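Local coordinates for protein CDP-4-keto-6-deoxy-D-glucose-3-dehydrase (PDB 3BB8) that binds pyridoxal 5'-phosphate and probably catalyses C-3 dehydration of CDP-4-keto-6-deoxy-D-glucose in lipopolysaccharide sugar biosynthesis, at residues V33-G38 against G412-L417; I114-G119 against V135-D140; L168-D173 against P334-N339; F347-K352 against Q407-G412; V363-E368 against V426-E431. The protein carries 1 engineered substitution. All blocks are in the same frame, centred on the assembly; numbering follows the deposited sequence.

Interaction 1 (V33-G38 against G412-L417); sequences VVPPSG and GIYPGL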
# COMPACT_ATOMS: atom_id res chain seq x y z
N VAL A 33 -3.46 29.41 -13.59
CA VAL A 33 -4.50 28.38 -13.62
C VAL A 33 -5.27 28.37 -12.31
O VAL A 33 -4.81 28.89 -11.29
CB VAL A 33 -3.91 26.98 -13.83
CG1 VAL A 33 -3.31 26.88 -15.22
CG2 VAL A 33 -2.87 26.69 -12.77
N VAL A 34 -6.47 27.80 -12.34
CA VAL A 34 -7.29 27.68 -11.14
C VAL A 34 -7.66 26.20 -11.05
O VAL A 34 -8.75 25.79 -11.46
CB VAL A 34 -8.57 28.52 -11.23
CG1 VAL A 34 -9.34 28.43 -9.93
CG2 VAL A 34 -8.22 29.96 -11.56
N PRO A 35 -6.74 25.37 -10.54
CA PRO A 35 -6.98 23.93 -10.41
C PRO A 35 -8.08 23.60 -9.42
O PRO A 35 -8.38 24.39 -8.52
CB PRO A 35 -5.61 23.39 -9.98
CG PRO A 35 -5.04 24.51 -9.21
CD PRO A 35 -5.39 25.72 -10.04
N PRO A 36 -8.72 22.44 -9.58
CA PRO A 36 -9.80 22.04 -8.67
C PRO A 36 -9.27 21.60 -7.31
O PRO A 36 -10.01 21.52 -6.33
CB PRO A 36 -10.49 20.91 -9.43
CG PRO A 36 -9.35 20.27 -10.15
CD PRO A 36 -8.53 21.44 -10.64
N SER A 37 -7.97 21.31 -7.25
CA SER A 37 -7.37 20.90 -5.99
C SER A 37 -5.86 21.01 -6.08
O SER A 37 -5.32 21.32 -7.14
CB SER A 37 -7.76 19.45 -5.66
OG SER A 37 -7.25 18.56 -6.64
N GLY A 38 -5.19 20.77 -4.97
CA GLY A 38 -3.74 20.84 -4.95
C GLY A 38 -3.19 20.91 -3.55
O GLY A 38 -3.90 21.26 -2.60
N GLY A 412 -12.67 24.31 -7.91
CA GLY A 412 -11.69 24.37 -6.85
C GLY A 412 -12.00 25.44 -5.82
O GLY A 412 -12.22 26.60 -6.17
N ILE A 413 -12.03 25.05 -4.55
CA ILE A 413 -12.14 26.00 -3.45
C ILE A 413 -11.11 25.72 -2.36
O ILE A 413 -11.26 26.15 -1.21
CB ILE A 413 -13.57 25.89 -2.85
CG1 ILE A 413 -14.00 24.43 -2.73
CG2 ILE A 413 -14.55 26.71 -3.68
CD1 ILE A 413 -13.28 23.65 -1.65
N TYR A 414 -10.05 25.00 -2.73
CA TYR A 414 -8.99 24.63 -1.79
C TYR A 414 -8.11 25.84 -1.43
O TYR A 414 -8.01 26.80 -2.20
CB TYR A 414 -8.15 23.47 -2.35
CG TYR A 414 -7.16 23.84 -3.43
CD1 TYR A 414 -5.79 23.82 -3.19
CD2 TYR A 414 -7.60 24.21 -4.70
CE1 TYR A 414 -4.87 24.17 -4.18
CE2 TYR A 414 -6.70 24.56 -5.70
CZ TYR A 414 -5.34 24.54 -5.43
OH TYR A 414 -4.45 24.88 -6.43
N PRO A 415 -7.44 25.78 -0.26
CA PRO A 415 -6.55 26.81 0.29
C PRO A 415 -5.58 27.50 -0.66
O PRO A 415 -5.12 28.61 -0.36
CB PRO A 415 -5.83 26.07 1.41
CG PRO A 415 -6.88 25.12 1.90
CD PRO A 415 -7.44 24.58 0.60
N GLY A 416 -5.25 26.86 -1.77
CA GLY A 416 -4.32 27.47 -2.71
C GLY A 416 -4.96 28.51 -3.63
O GLY A 416 -4.30 29.06 -4.51
N LEU A 417 -6.24 28.79 -3.41
CA LEU A 417 -6.97 29.74 -4.23
C LEU A 417 -7.35 31.03 -3.50
O LEU A 417 -7.99 30.99 -2.44
CB LEU A 417 -8.24 29.07 -4.78
CG LEU A 417 -8.22 28.42 -6.17
CD1 LEU A 417 -6.87 27.82 -6.49
CD2 LEU A 417 -9.32 27.37 -6.24
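The type I beta turn from Tyr414 to Leu417, between strand 408-411 and helix 419-432, sets its leading tyrosine against the N-terminal loop at Pro35-Gly38. Leu417 N closes the turn on Tyr414 O at 2.9 Å. Tyr414 holds CG between its backbone N and carbonyl carbon (chi1 76°), and this turns the ring against the 33-38 chain. The Ser37-Gly38 peptide then lies over one ring face: Ser37 C stands 3.5 Å above the plane over the ring centre, and Gly38 N is displaced toward the rim. Pro35 O meets the ring edge, 3.3 Å from Tyr414 CE2. Nearer the start of the loop, Val34 CG1 touches Leu417 CD2 at 3.8 Å, the two side chains crossing at about a right angle. The backbones come nearest where Gly412, with no side chain to intervene, lets its CA lie 3.5 Å from Pro36 CA; a CA-H...O contact joins Gly412 CA to Pro36 O at 3.3 Å. Backbone hydrogen bonds between Val34 and both Lys370 and Gly372 tie the 33-38 loop elsewhere. No conventional hydrogen bond links 33-38 to 412-417, which implies that packing of the Ser37-Gly38 peptide over the Tyr414 ring, together with apolar contact, joins the two loops.

Interaction 2 (I114-G119 against V135-D140); sequences ITVAAG and VFVDVD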
# COMPACT_ATOMS: atom_id res chain seq x y z
N ILE A 114 -24.48 -1.94 2.14
CA ILE A 114 -25.24 -0.87 1.51
C ILE A 114 -24.34 0.34 1.25
O ILE A 114 -23.57 0.75 2.12
CB ILE A 114 -26.42 -0.42 2.41
CG1 ILE A 114 -27.47 -1.52 2.46
CG2 ILE A 114 -27.02 0.88 1.87
CD1 ILE A 114 -28.59 -1.26 3.45
N THR A 115 -24.43 0.89 0.04
CA THR A 115 -23.60 2.04 -0.32
C THR A 115 -24.28 2.76 -1.48
O THR A 115 -25.40 2.41 -1.86
CB THR A 115 -22.17 1.57 -0.72
OG1 THR A 115 -21.33 2.70 -0.91
CG2 THR A 115 -22.21 0.76 -2.01
N VAL A 116 -23.64 3.77 -2.05
CA VAL A 116 -24.23 4.49 -3.18
C VAL A 116 -23.34 4.33 -4.41
O VAL A 116 -22.14 4.06 -4.27
CB VAL A 116 -24.43 5.99 -2.87
CG1 VAL A 116 -25.36 6.14 -1.67
CG2 VAL A 116 -23.09 6.67 -2.60
N ALA A 117 -23.92 4.48 -5.59
CA ALA A 117 -23.17 4.34 -6.84
C ALA A 117 -22.53 5.66 -7.30
O ALA A 117 -21.67 5.67 -8.18
CB ALA A 117 -24.07 3.78 -7.92
N ALA A 118 -22.95 6.76 -6.70
CA ALA A 118 -22.38 8.05 -7.06
C ALA A 118 -21.21 8.34 -6.13
O ALA A 118 -21.34 9.12 -5.19
CB ALA A 118 -23.43 9.16 -6.95
N GLY A 119 -20.07 7.71 -6.37
CA GLY A 119 -18.93 7.94 -5.51
C GLY A 119 -17.58 7.58 -6.10
O GLY A 119 -17.37 7.61 -7.32
N VAL A 135 -24.87 -3.14 -2.34
CA VAL A 135 -26.28 -2.83 -2.55
C VAL A 135 -26.39 -1.31 -2.63
O VAL A 135 -26.12 -0.61 -1.65
CB VAL A 135 -27.14 -3.36 -1.38
CG1 VAL A 135 -28.60 -2.99 -1.60
CG2 VAL A 135 -26.99 -4.87 -1.28
N PHE A 136 -26.78 -0.79 -3.79
CA PHE A 136 -26.88 0.66 -3.98
C PHE A 136 -28.27 1.30 -3.87
O PHE A 136 -29.28 0.68 -4.19
CB PHE A 136 -26.33 1.06 -5.36
CG PHE A 136 -24.97 0.49 -5.68
CD1 PHE A 136 -24.86 -0.75 -6.29
CD2 PHE A 136 -23.81 1.23 -5.41
CE1 PHE A 136 -23.61 -1.27 -6.64
CE2 PHE A 136 -22.56 0.73 -5.75
CZ PHE A 136 -22.45 -0.52 -6.37
N VAL A 137 -28.29 2.55 -3.42
CA VAL A 137 -29.50 3.37 -3.33
C VAL A 137 -29.09 4.75 -3.87
O VAL A 137 -27.94 5.16 -3.73
CB VAL A 137 -30.05 3.52 -1.89
CG1 VAL A 137 -30.54 2.19 -1.39
CG2 VAL A 137 -28.98 4.10 -0.98
N ASP A 138 -30.04 5.46 -4.47
CA ASP A 138 -29.76 6.76 -5.06
C ASP A 138 -29.31 7.85 -4.09
O ASP A 138 -29.50 7.76 -2.88
CB ASP A 138 -30.99 7.23 -5.84
CG ASP A 138 -30.66 8.27 -6.90
OD1 ASP A 138 -29.63 8.11 -7.59
OD2 ASP A 138 -31.44 9.23 -7.05
N VAL A 139 -28.67 8.88 -4.65
CA VAL A 139 -28.20 10.01 -3.85
C VAL A 139 -29.13 11.20 -4.08
O VAL A 139 -30.12 11.11 -4.82
CB VAL A 139 -26.78 10.43 -4.26
CG1 VAL A 139 -25.80 9.30 -3.98
CG2 VAL A 139 -26.75 10.81 -5.72
N ASP A 140 -28.81 12.32 -3.44
CA ASP A 140 -29.61 13.54 -3.57
C ASP A 140 -28.77 14.69 -4.11
O ASP A 140 -27.60 14.84 -3.76
CB ASP A 140 -30.23 13.92 -2.22
CG ASP A 140 -30.77 15.33 -2.21
OD1 ASP A 140 -29.99 16.27 -1.94
OD2 ASP A 140 -31.98 15.51 -2.47
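Thr115 N donates to Val135 O at 2.8 Å with an N-H...O angle of 165°, the shorter of two hydrogen bonds that pair adjacent parallel strands in a beta-alpha-beta crossover. The unit runs through strand 112-115, helix 121-129 and strand 133-140. Val135 O also takes a CA-H...O contact from Ile114 CA at 3.3 Å. Thr115 O is likewise approached twice, by Val137 N at 3.3 Å in a more bent hydrogen bond and by Phe136 CA at 3.1 Å. Beyond this bonded pairing the chains separate, their end-to-end directions being 43° apart, and side chains take over from backbone bonds. Thr115 and Phe136 run side by side on one face of the sheet. Thr115 OG1 lies opposite its backbone N (chi1 -173°) and bonds to Met163 O on the next strand, which leaves CG2 beside the Phe136 ring, 3.8 Å from CE2. The ring presents its CD2 edge to the backbone at Val116, with Ala117 CB 3.6 Å from CD2. The segment 114-119 ends just before Phe120, a pyridoxal 5'-phosphate-binding residue, and the side chain of Val116 is about 9 Å from the bound cofactor. Where the chains splay, Thr401 of helix 399-407 touches Ala117, Ala118 and Val139. There, one methyl of Val139, CG1, spans Val116 CB and Ala118 CB, each at 3.8 Å.

Interaction 3 (L168-D173 against P334-N339); sequences LGNLFD and PEATEN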
# COMPACT_ATOMS: atom_id res chain seq x y z
N LEU A 168 -17.40 14.79 -1.21
CA LEU A 168 -16.83 16.12 -1.37
C LEU A 168 -16.79 17.00 -0.12
O LEU A 168 -16.74 18.23 -0.23
CB LEU A 168 -17.56 16.86 -2.50
CG LEU A 168 -17.34 16.27 -3.90
CD1 LEU A 168 -18.22 17.01 -4.92
CD2 LEU A 168 -15.87 16.37 -4.28
N GLY A 169 -16.78 16.38 1.05
CA GLY A 169 -16.73 17.16 2.28
C GLY A 169 -18.11 17.32 2.88
O GLY A 169 -18.25 17.47 4.10
N ASN A 170 -19.13 17.30 2.03
CA ASN A 170 -20.49 17.44 2.53
C ASN A 170 -20.84 16.14 3.25
O ASN A 170 -20.42 15.07 2.84
CB ASN A 170 -21.45 17.73 1.37
CG ASN A 170 -22.81 18.23 1.85
OD1 ASN A 170 -22.91 18.88 2.90
ND2 ASN A 170 -23.86 17.94 1.09
N LEU A 171 -21.61 16.26 4.32
CA LEU A 171 -21.96 15.10 5.14
C LEU A 171 -23.29 14.50 4.70
O LEU A 171 -24.26 15.22 4.44
CB LEU A 171 -22.03 15.49 6.62
CG LEU A 171 -20.76 16.10 7.22
CD1 LEU A 171 -20.75 17.61 7.05
CD2 LEU A 171 -20.62 15.71 8.68
N PHE A 172 -23.33 13.17 4.61
CA PHE A 172 -24.59 12.45 4.43
C PHE A 172 -25.42 12.48 5.71
O PHE A 172 -24.93 12.88 6.77
CB PHE A 172 -24.33 11.01 4.00
CG PHE A 172 -23.60 10.19 5.03
CD1 PHE A 172 -24.27 9.70 6.14
CD2 PHE A 172 -22.25 9.92 4.89
CE1 PHE A 172 -23.60 8.94 7.09
CE2 PHE A 172 -21.58 9.17 5.83
CZ PHE A 172 -22.25 8.68 6.93
N ASP A 173 -26.66 12.03 5.61
CA ASP A 173 -27.62 12.19 6.70
C ASP A 173 -27.33 11.22 7.84
O ASP A 173 -27.98 10.18 7.97
CB ASP A 173 -29.05 11.98 6.19
CG ASP A 173 -30.09 12.25 7.26
OD1 ASP A 173 -29.73 12.28 8.46
OD2 ASP A 173 -31.28 12.42 6.91
N PRO A 334 -24.31 24.12 -4.97
CA PRO A 334 -24.19 23.17 -3.86
C PRO A 334 -24.84 23.60 -2.54
O PRO A 334 -24.91 24.79 -2.22
CB PRO A 334 -22.68 22.98 -3.73
CG PRO A 334 -22.14 24.29 -4.17
CD PRO A 334 -22.98 24.62 -5.37
N GLU A 335 -25.31 22.61 -1.79
CA GLU A 335 -25.95 22.88 -0.51
C GLU A 335 -25.51 21.91 0.59
O GLU A 335 -25.66 20.69 0.46
CB GLU A 335 -27.47 22.83 -0.67
CG GLU A 335 -28.08 24.09 -1.26
CD GLU A 335 -29.51 23.89 -1.72
OE1 GLU A 335 -30.23 23.07 -1.12
OE2 GLU A 335 -29.92 24.58 -2.69
N ALA A 336 -24.95 22.46 1.66
CA ALA A 336 -24.50 21.66 2.78
C ALA A 336 -25.69 20.88 3.32
O ALA A 336 -26.82 21.35 3.29
CB ALA A 336 -23.93 22.55 3.87
N THR A 337 -25.43 19.67 3.81
CA THR A 337 -26.49 18.83 4.37
C THR A 337 -27.00 19.47 5.66
O THR A 337 -26.23 20.06 6.43
CB THR A 337 -25.96 17.40 4.65
OG1 THR A 337 -25.70 16.75 3.40
CG2 THR A 337 -26.98 16.58 5.42
N GLU A 338 -28.30 19.35 5.90
CA GLU A 338 -28.91 19.94 7.08
C GLU A 338 -28.21 19.56 8.37
O GLU A 338 -27.91 18.39 8.63
CB GLU A 338 -30.38 19.53 7.20
CG GLU A 338 -31.18 20.46 8.11
CD GLU A 338 -32.45 19.83 8.63
OE1 GLU A 338 -33.24 19.30 7.81
OE2 GLU A 338 -32.67 19.86 9.86
N ASN A 339 -27.94 20.58 9.18
CA ASN A 339 -27.29 20.42 10.47
C ASN A 339 -25.87 19.87 10.33
O ASN A 339 -25.49 18.94 11.04
CB ASN A 339 -28.12 19.52 11.38
CG ASN A 339 -27.60 19.48 12.80
OD1 ASN A 339 -27.15 20.49 13.34
ND2 ASN A 339 -27.66 18.31 13.42
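Asn170 and Thr337 meet where two irregular segments run past each other, and the amide of Asn170 serves as both acceptor and donor. Its OD1 accepts the backbone N-H of Thr337 at 2.8 Å; the donor lies in the plane of the amide carbonyl and on a lone pair, with a C=O...N angle of 120° and an N-H...O angle of 152°. The first torsion, which turns CG opposite the backbone N (chi1 -166°), carries the amide across to the other chain. At the other end of the amide, ND2 donates to Thr143 O, so the two bonds together fix the flip of the amide and its rotation. ND2 also lies 3.3 Å from Glu335 O and 3.2 Å from Thr337 OG1. Ala336 CA approaches the accepting oxygen too, 3.2 Å from Asn170 OD1. The hydroxyl of Thr337 is directed at Leu171 O, but their modelled separation is implausibly short, and the details of that bond are doubtful. Neighbouring polar groups are satisfied within their own surroundings: Gly169 O accepts from Ser198 OG, Thr337 O from Ser340 OG, and Asp173 OD1 takes the N-H of Glu176. Asp173 stands at the N-cap position of helix 174-184, and this last bond caps the helix's N-terminal end. The contact therefore joins the strand-to-helix connection between 159-165 and 174-184 to the loop linking strands 331-332 and 340-341, a side-chain-to-backbone link between two loops of an aspartate aminotransferase fold.

Interaction 4 (F347-K352 against Q407-G412); sequences FPITLK and QTFWIG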
# COMPACT_ATOMS: atom_id res chain seq x y z
N PHE A 347 -16.06 22.21 -5.03
CA PHE A 347 -17.33 22.92 -5.25
C PHE A 347 -18.14 22.23 -6.35
O PHE A 347 -17.88 22.44 -7.53
CB PHE A 347 -17.03 24.36 -5.65
CG PHE A 347 -18.21 25.28 -5.56
CD1 PHE A 347 -18.60 25.82 -4.34
CD2 PHE A 347 -18.92 25.64 -6.71
CE1 PHE A 347 -19.67 26.70 -4.25
CE2 PHE A 347 -19.99 26.52 -6.64
CZ PHE A 347 -20.37 27.05 -5.41
N PRO A 348 -19.12 21.39 -5.98
CA PRO A 348 -19.96 20.66 -6.95
C PRO A 348 -21.08 21.49 -7.59
O PRO A 348 -21.87 22.15 -6.90
CB PRO A 348 -20.50 19.50 -6.12
CG PRO A 348 -20.72 20.16 -4.78
CD PRO A 348 -19.45 20.98 -4.60
N ILE A 349 -21.16 21.42 -8.92
CA ILE A 349 -22.16 22.15 -9.68
C ILE A 349 -22.85 21.26 -10.71
O ILE A 349 -22.19 20.55 -11.46
CB ILE A 349 -21.50 23.32 -10.45
CG1 ILE A 349 -20.86 24.30 -9.46
CG2 ILE A 349 -22.53 24.03 -11.33
CD1 ILE A 349 -19.94 25.30 -10.11
N THR A 350 -24.18 21.32 -10.73
CA THR A 350 -24.96 20.56 -11.71
C THR A 350 -25.55 21.48 -12.77
O THR A 350 -26.39 22.33 -12.47
CB THR A 350 -26.09 19.77 -11.03
OG1 THR A 350 -25.53 18.78 -10.16
CG2 THR A 350 -26.96 19.09 -12.08
N LEU A 351 -25.12 21.30 -14.01
CA LEU A 351 -25.61 22.11 -15.12
C LEU A 351 -26.99 21.65 -15.57
O LEU A 351 -27.20 20.47 -15.85
CB LEU A 351 -24.63 22.06 -16.29
CG LEU A 351 -25.15 22.56 -17.64
CD1 LEU A 351 -25.20 24.08 -17.67
CD2 LEU A 351 -24.30 22.02 -18.78
N LYS A 352 -27.92 22.59 -15.65
CA LYS A 352 -29.31 22.27 -15.99
C LYS A 352 -29.41 21.74 -17.41
O LYS A 352 -28.78 22.27 -18.33
CB LYS A 352 -30.20 23.50 -15.81
CG LYS A 352 -30.55 23.81 -14.37
CD LYS A 352 -31.45 25.04 -14.27
CE LYS A 352 -31.64 25.47 -12.83
NZ LYS A 352 -32.19 24.37 -11.99
N GLN A 407 -24.59 15.32 -15.82
CA GLN A 407 -24.63 16.78 -15.66
C GLN A 407 -23.82 17.45 -14.56
O GLN A 407 -23.76 18.68 -14.50
CB GLN A 407 -26.09 17.20 -15.50
CG GLN A 407 -27.00 16.68 -16.61
CD GLN A 407 -26.76 17.38 -17.92
OE1 GLN A 407 -26.89 18.61 -18.01
NE2 GLN A 407 -26.40 16.63 -18.95
N THR A 408 -23.19 16.67 -13.68
CA THR A 408 -22.44 17.26 -12.58
C THR A 408 -20.93 17.34 -12.78
O THR A 408 -20.35 16.60 -13.56
CB THR A 408 -22.73 16.50 -11.27
OG1 THR A 408 -24.15 16.43 -11.08
CG2 THR A 408 -22.10 17.20 -10.07
N PHE A 409 -20.31 18.27 -12.07
CA PHE A 409 -18.87 18.45 -12.12
C PHE A 409 -18.53 19.37 -10.95
O PHE A 409 -19.42 19.98 -10.36
CB PHE A 409 -18.46 19.07 -13.46
CG PHE A 409 -18.81 20.52 -13.61
CD1 PHE A 409 -17.88 21.51 -13.29
CD2 PHE A 409 -20.06 20.91 -14.07
CE1 PHE A 409 -18.20 22.87 -13.42
CE2 PHE A 409 -20.39 22.25 -14.21
CZ PHE A 409 -19.46 23.24 -13.88
N TRP A 410 -17.25 19.46 -10.59
CA TRP A 410 -16.87 20.33 -9.49
C TRP A 410 -15.63 21.13 -9.80
O TRP A 410 -14.83 20.74 -10.65
CB TRP A 410 -16.67 19.55 -8.18
CG TRP A 410 -15.69 18.40 -8.24
CD1 TRP A 410 -15.93 17.14 -8.70
CD2 TRP A 410 -14.34 18.40 -7.76
NE1 TRP A 410 -14.81 16.35 -8.54
CE2 TRP A 410 -13.82 17.10 -7.97
CE3 TRP A 410 -13.51 19.37 -7.18
CZ2 TRP A 410 -12.52 16.74 -7.62
CZ3 TRP A 410 -12.21 19.02 -6.83
CH2 TRP A 410 -11.73 17.71 -7.05
N ILE A 411 -15.46 22.25 -9.11
CA ILE A 411 -14.26 23.07 -9.26
C ILE A 411 -13.66 23.42 -7.90
O ILE A 411 -14.08 22.90 -6.87
CB ILE A 411 -14.56 24.37 -10.03
CG1 ILE A 411 -15.60 25.21 -9.27
CG2 ILE A 411 -15.05 24.06 -11.43
CD1 ILE A 411 -16.32 26.22 -10.14
N GLY A 412 -12.67 24.31 -7.91
CA GLY A 412 -11.69 24.37 -6.85
C GLY A 412 -12.00 25.44 -5.82
O GLY A 412 -12.22 26.60 -6.17
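Ile349 and Phe409 form the close-fitting centre of an antiparallel strand pair, with tight backbone bonding and a packed side-chain face. As a hydrogen-bonded pair they exchange two bonds: Ile349 N to Phe409 O at 2.7 Å, almost straight at 174°, and Phe409 N to Ile349 O at 3.0 Å. Phe409 keeps CG between backbone N and carbonyl carbon (chi1 73°), so its ring folds toward the partner strand, and Ile349 CB stands 3.9 Å above one ring face, offset toward the rim. On the same face of the sheet, Ile349 CD1 meets Ile411 CD1 at 3.7 Å; Phe429 of helix 419-432 packs against all three side chains. The Thr350-Thr408 pair lies on the other face, joined by a hydrogen bond between their OG1 atoms at 2.9 Å; Thr350 OG1 also bonds Tyr144 OH. The Gln407-Leu351 end is the more solvent-exposed side: Leu351 N still bonds Gln407 O at 3.0 Å, but Gln407 and Lys352 are partly exposed. Trp410, meanwhile, touches Tyr280 of the second subunit, and its side chain is about 8 Å from the bound cofactor. Such pairing is that of an antiparallel sheet backed by a helix, here made of strands 331-332, 347-351 and 408-411.

Interaction 5 (V363-E368 against V426-E431); sequences VKFLDE and VSKFEE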
# COMPACT_ATOMS: atom_id res chain seq x y z
N VAL A 363 -17.14 22.47 -19.70
CA VAL A 363 -15.81 22.02 -19.30
C VAL A 363 -14.77 22.50 -20.31
O VAL A 363 -13.75 23.10 -19.96
CB VAL A 363 -15.72 20.48 -19.20
CG1 VAL A 363 -14.28 20.05 -19.02
CG2 VAL A 363 -16.56 19.99 -18.03
N LYS A 364 -15.04 22.25 -21.59
CA LYS A 364 -14.12 22.65 -22.64
C LYS A 364 -13.88 24.16 -22.60
O LYS A 364 -12.76 24.61 -22.83
CB LYS A 364 -14.69 22.25 -24.00
CG LYS A 364 -13.74 22.51 -25.16
CD LYS A 364 -14.35 22.01 -26.46
CE LYS A 364 -14.60 20.50 -26.42
NZ LYS A 364 -13.33 19.72 -26.29
N PHE A 365 -14.92 24.92 -22.29
CA PHE A 365 -14.81 26.38 -22.22
C PHE A 365 -13.93 26.78 -21.04
O PHE A 365 -12.99 27.56 -21.19
CB PHE A 365 -16.20 27.02 -22.08
CG PHE A 365 -16.17 28.51 -21.93
CD1 PHE A 365 -15.96 29.33 -23.03
CD2 PHE A 365 -16.33 29.10 -20.68
CE1 PHE A 365 -15.92 30.72 -22.90
CE2 PHE A 365 -16.29 30.49 -20.53
CZ PHE A 365 -16.08 31.30 -21.65
N LEU A 366 -14.25 26.25 -19.87
CA LEU A 366 -13.49 26.55 -18.65
C LEU A 366 -12.05 26.09 -18.80
O LEU A 366 -11.12 26.75 -18.34
CB LEU A 366 -14.15 25.86 -17.46
CG LEU A 366 -15.54 26.42 -17.14
CD1 LEU A 366 -16.20 25.61 -16.05
CD2 LEU A 366 -15.39 27.86 -16.72
N ASP A 367 -11.87 24.94 -19.44
CA ASP A 367 -10.54 24.39 -19.66
C ASP A 367 -9.67 25.41 -20.39
O ASP A 367 -8.52 25.63 -20.03
CB ASP A 367 -10.64 23.11 -20.50
CG ASP A 367 -9.30 22.42 -20.67
OD1 ASP A 367 -9.11 21.75 -21.71
OD2 ASP A 367 -8.44 22.54 -19.77
N GLU A 368 -10.23 26.02 -21.43
CA GLU A 368 -9.50 27.01 -22.21
C GLU A 368 -9.20 28.23 -21.35
O GLU A 368 -8.14 28.84 -21.47
CB GLU A 368 -10.32 27.40 -23.44
CG GLU A 368 -10.79 26.20 -24.27
CD GLU A 368 -11.57 26.59 -25.52
OE1 GLU A 368 -12.52 27.40 -25.41
OE2 GLU A 368 -11.24 26.07 -26.61
N VAL A 426 -15.58 33.19 -11.53
CA VAL A 426 -16.94 33.71 -11.61
C VAL A 426 -17.18 34.52 -12.89
O VAL A 426 -18.25 34.42 -13.49
CB VAL A 426 -17.27 34.60 -10.38
CG1 VAL A 426 -18.53 35.41 -10.62
CG2 VAL A 426 -17.47 33.73 -9.16
N SER A 427 -16.20 35.31 -13.30
CA SER A 427 -16.37 36.12 -14.50
C SER A 427 -16.48 35.21 -15.72
O SER A 427 -17.16 35.54 -16.70
CB SER A 427 -15.20 37.11 -14.67
OG SER A 427 -14.03 36.47 -15.16
N LYS A 428 -15.81 34.07 -15.66
CA LYS A 428 -15.86 33.12 -16.77
C LYS A 428 -17.22 32.44 -16.86
O LYS A 428 -17.71 32.16 -17.95
CB LYS A 428 -14.73 32.10 -16.65
CG LYS A 428 -13.39 32.66 -17.08
CD LYS A 428 -13.47 33.14 -18.51
CE LYS A 428 -12.17 33.74 -19.01
NZ LYS A 428 -12.31 34.21 -20.43
N PHE A 429 -17.83 32.17 -15.71
CA PHE A 429 -19.15 31.55 -15.72
C PHE A 429 -20.14 32.57 -16.29
O PHE A 429 -20.99 32.23 -17.12
CB PHE A 429 -19.58 31.15 -14.31
CG PHE A 429 -19.28 29.72 -13.97
CD1 PHE A 429 -17.99 29.32 -13.63
CD2 PHE A 429 -20.30 28.76 -13.97
CE1 PHE A 429 -17.71 27.99 -13.30
CE2 PHE A 429 -20.03 27.43 -13.64
CZ PHE A 429 -18.73 27.04 -13.31
N GLU A 430 -20.01 33.82 -15.85
CA GLU A 430 -20.88 34.88 -16.32
C GLU A 430 -20.68 35.11 -17.82
O GLU A 430 -21.64 35.26 -18.55
CB GLU A 430 -20.62 36.16 -15.53
CG GLU A 430 -21.23 36.11 -14.14
CD GLU A 430 -20.74 37.22 -13.23
OE1 GLU A 430 -21.25 37.32 -12.09
OE2 GLU A 430 -19.84 37.98 -13.64
N GLU A 431 -19.43 35.11 -18.26
CA GLU A 431 -19.13 35.29 -19.67
C GLU A 431 -19.70 34.16 -20.51
O GLU A 431 -20.10 34.37 -21.65
CB GLU A 431 -17.62 35.32 -19.90
CG GLU A 431 -17.26 35.49 -21.36
CD GLU A 431 -15.77 35.35 -21.63
OE1 GLU A 431 -14.97 35.85 -20.82
OE2 GLU A 431 -15.41 34.75 -22.67
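Phe365 extends CG opposite its backbone N (chi1 177°) and thereby sends its ring across to helix 426-431, while Leu366, with CG opposite its carbonyl carbon (chi1 -66°), brings its methyls against Phe429. From the other helix Glu431 reaches back with an extended chain. The edge of the Phe365 ring is what touches: CE2 lies 3.4 Å from Lys428 O, and CZ lies 3.7 Å from Glu431 OE2, both oxygens being near the ring plane. Ring and carboxylate are almost perpendicular, their planes 82° apart. The other carboxylate oxygen, Glu431 OE1, receives Lys428 NZ at 3.1 Å in a salt bridge along the helix; the amine comes from the syn side, somewhat out of the carboxylate plane. That bond is consistent with a carboxylate held beside the phenylalanine. Deeper in, Leu366 CD1 packs against Phe429 CE1 at 3.9 Å, the two side chains crossing at about a right angle, and Leu366 CD2 approaches Lys428 CB at 4.3 Å. The local helix axes stay 10.7 Å apart, so side chains rather than backbones bridge the gap. Phe432, on the same helix as Phe429 and among the residues lining the bound benzamidine, adds its ring against Phe365. Leu366 and Phe429 are buried, whereas Glu431 is exposed at the margin. With no hydrogen bond across the helices, the contact implies a graded interface: apolar packing inside, and outside an aromatic edge whose slightly positive hydrogens probably favour the nearby carbonyl and carboxylate oxygens.

Overall arrangement
Interactions 1, 4 and 5 lie on the same side of the chain's centre. Interaction 4, the sheet pair, shares Gly412 with interaction 1 and has its centre 12 Å from interaction 5, whose Phe429 packs on one face of the sheet. Strands 347-351 and 408-411 are each followed by one helix of interaction 5, so segments of 4 and 5 alternate along the chain. Interaction 3 touches interaction 4 through Pro334 and Leu168. Interaction 2, in the large mixed sheet, closes earlier in sequence than 3, 4 or 5. Segments 33-38 and 412-417 connect the N-terminal loop to the C-terminal sheet, about 10 Å from the cofactor at the Ser37 side chain, with the helix pair of interaction 5 farther out.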